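Long-range contact in pyruvate kinase 1 (Trypanosoma brucei brucei, PDB 4KCT), which catalyses phosphoryl transfer from phosphoenolpyruvate to ADP, the last step of glycolysis, and also has an intrinsic oxaloacetate decarboxylase activity: residues Phe102-Ile107 against Asn167-Leu172. Sequence-based numbering, arbitrary orientation.
Sequences FAPGDI and NNHHRL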
# COMPACT_ATOMS: atom_id res chain seq x y z
N PHE A 102 -18.33 -39.32 39.09
CA PHE A 102 -19.52 -38.95 38.32
C PHE A 102 -19.47 -39.60 36.95
O PHE A 102 -18.39 -39.80 36.38
CB PHE A 102 -19.60 -37.43 38.14
CG PHE A 102 -19.74 -36.67 39.44
CD1 PHE A 102 -20.99 -36.33 39.94
CD2 PHE A 102 -18.60 -36.24 40.13
CE1 PHE A 102 -21.11 -35.61 41.11
CE2 PHE A 102 -18.72 -35.51 41.30
CZ PHE A 102 -19.98 -35.20 41.79
N ALA A 103 -20.65 -39.83 36.37
CA ALA A 103 -20.76 -40.36 35.02
C ALA A 103 -21.63 -39.42 34.19
O ALA A 103 -22.46 -38.69 34.75
CB ALA A 103 -21.36 -41.76 35.05
N PRO A 104 -21.44 -39.41 32.86
CA PRO A 104 -22.30 -38.59 32.00
C PRO A 104 -23.76 -38.81 32.33
O PRO A 104 -24.17 -39.94 32.61
CB PRO A 104 -21.99 -39.12 30.58
CG PRO A 104 -20.69 -39.85 30.71
CD PRO A 104 -20.67 -40.41 32.09
N GLY A 105 -24.54 -37.73 32.33
CA GLY A 105 -25.97 -37.82 32.59
C GLY A 105 -26.34 -37.74 34.07
O GLY A 105 -27.49 -37.50 34.41
N ASP A 106 -25.36 -37.93 34.95
CA ASP A 106 -25.60 -37.69 36.38
C ASP A 106 -26.11 -36.27 36.59
O ASP A 106 -25.64 -35.32 35.94
CB ASP A 106 -24.31 -37.89 37.20
CG ASP A 106 -23.99 -39.35 37.44
OD1 ASP A 106 -24.80 -40.21 37.04
OD2 ASP A 106 -22.90 -39.64 38.00
N ILE A 107 -27.09 -36.13 37.47
CA ILE A 107 -27.66 -34.83 37.80
C ILE A 107 -27.19 -34.48 39.21
O ILE A 107 -27.33 -35.29 40.14
CB ILE A 107 -29.19 -34.88 37.75
CG1 ILE A 107 -29.68 -35.17 36.32
CG2 ILE A 107 -29.80 -33.58 38.29
CD1 ILE A 107 -29.31 -34.11 35.30
N ASN A 167 -21.31 -33.93 32.21
CA ASN A 167 -21.05 -34.21 30.79
C ASN A 167 -20.12 -35.38 30.56
O ASN A 167 -20.19 -36.01 29.52
CB ASN A 167 -20.52 -32.98 30.06
CG ASN A 167 -21.58 -31.93 29.86
OD1 ASN A 167 -21.29 -30.74 29.88
ND2 ASN A 167 -22.83 -32.35 29.81
N ASN A 168 -19.22 -35.64 31.49
CA ASN A 168 -18.22 -36.67 31.27
C ASN A 168 -17.78 -37.38 32.54
O ASN A 168 -18.05 -36.91 33.65
CB ASN A 168 -17.01 -36.10 30.51
CG ASN A 168 -16.42 -34.88 31.18
OD1 ASN A 168 -17.08 -33.85 31.34
ND2 ASN A 168 -15.13 -34.95 31.48
N HIS A 169 -17.20 -38.57 32.38
CA HIS A 169 -16.71 -39.35 33.51
C HIS A 169 -15.61 -38.59 34.21
O HIS A 169 -14.72 -38.08 33.56
CB HIS A 169 -16.16 -40.71 33.04
CG HIS A 169 -17.24 -41.72 32.70
ND1 HIS A 169 -17.64 -41.95 31.43
CD2 HIS A 169 -17.97 -42.59 33.51
CE1 HIS A 169 -18.58 -42.93 31.43
NE2 HIS A 169 -18.78 -43.32 32.70
N HIS A 170 -15.68 -38.50 35.53
CA HIS A 170 -14.60 -37.91 36.32
C HIS A 170 -14.71 -38.27 37.77
O HIS A 170 -15.81 -38.47 38.29
CB HIS A 170 -14.57 -36.39 36.15
CG HIS A 170 -13.25 -35.77 36.52
ND1 HIS A 170 -12.08 -36.22 36.03
CD2 HIS A 170 -12.94 -34.77 37.44
CE1 HIS A 170 -11.07 -35.53 36.59
NE2 HIS A 170 -11.60 -34.61 37.40
N ARG A 171 -13.57 -38.31 38.45
CA ARG A 171 -13.51 -38.53 39.90
C ARG A 171 -13.03 -37.25 40.56
O ARG A 171 -11.94 -36.76 40.24
CB ARG A 171 -12.51 -39.66 40.23
CG ARG A 171 -12.49 -40.04 41.71
CD ARG A 171 -11.54 -41.21 41.99
NE ARG A 171 -10.15 -40.79 41.91
CZ ARG A 171 -9.39 -40.51 42.97
NH1 ARG A 171 -9.84 -40.71 44.20
NH2 ARG A 171 -8.14 -40.11 42.78
N LEU A 172 -13.86 -36.66 41.41
CA LEU A 172 -13.44 -35.46 42.13
C LEU A 172 -12.84 -35.85 43.47
O LEU A 172 -13.39 -36.67 44.18
CB LEU A 172 -14.64 -34.52 42.34
CG LEU A 172 -15.13 -33.77 41.11
CD1 LEU A 172 -16.21 -32.77 41.51
CD2 LEU A 172 -13.97 -33.07 40.42
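Phe-102 and His-170 form an antiparallel hydrogen-bonded pair where strands 99-102 and 170-173 meet as a two-stranded sheet; the centre of the contact lies about 36 Å from the centre of the chain. Two backbone bonds join them, Phe-102 N to His-170 O at 2.8 Å and His-170 N to Phe-102 O at 3.1 Å. The same Phe-102 O also receives a CA-H...O contact from His-169 CA at 3.4 Å. Past the pair the backbones stay close, Ala-103 beside His-169 and Pro-104 beside Asn-168, before 102-107 turns away through a type II turn from Ala-103 to Asp-106, closed by Asp-106 N on Ala-103 O; Asp-106 OD2 accepts a hydrogen bond from Ala-103 N, which meets it from above the carboxylate plane. All this belongs to the small β-rich B domain of pyruvate kinase, an insertion in the TIM barrel chain that, in the family, closes over the active site as a lid. On the outer side, Pro-104 CD sits over the centre of the His-169 ring, 3.4 Å from the centroid, a CH-pi contact, with Ala-103 CB approaching the ring obliquely. Phe-102, its CG anti to the carbonyl carbon (chi1 -62°), turns its ring inward, where CE2 meets Leu-172 CD1 at 3.7 Å; Met-149 packs against both side chains. His-170, on the same sheet face as Phe-102, hydrogen-bonds through NE2 to Asp-145.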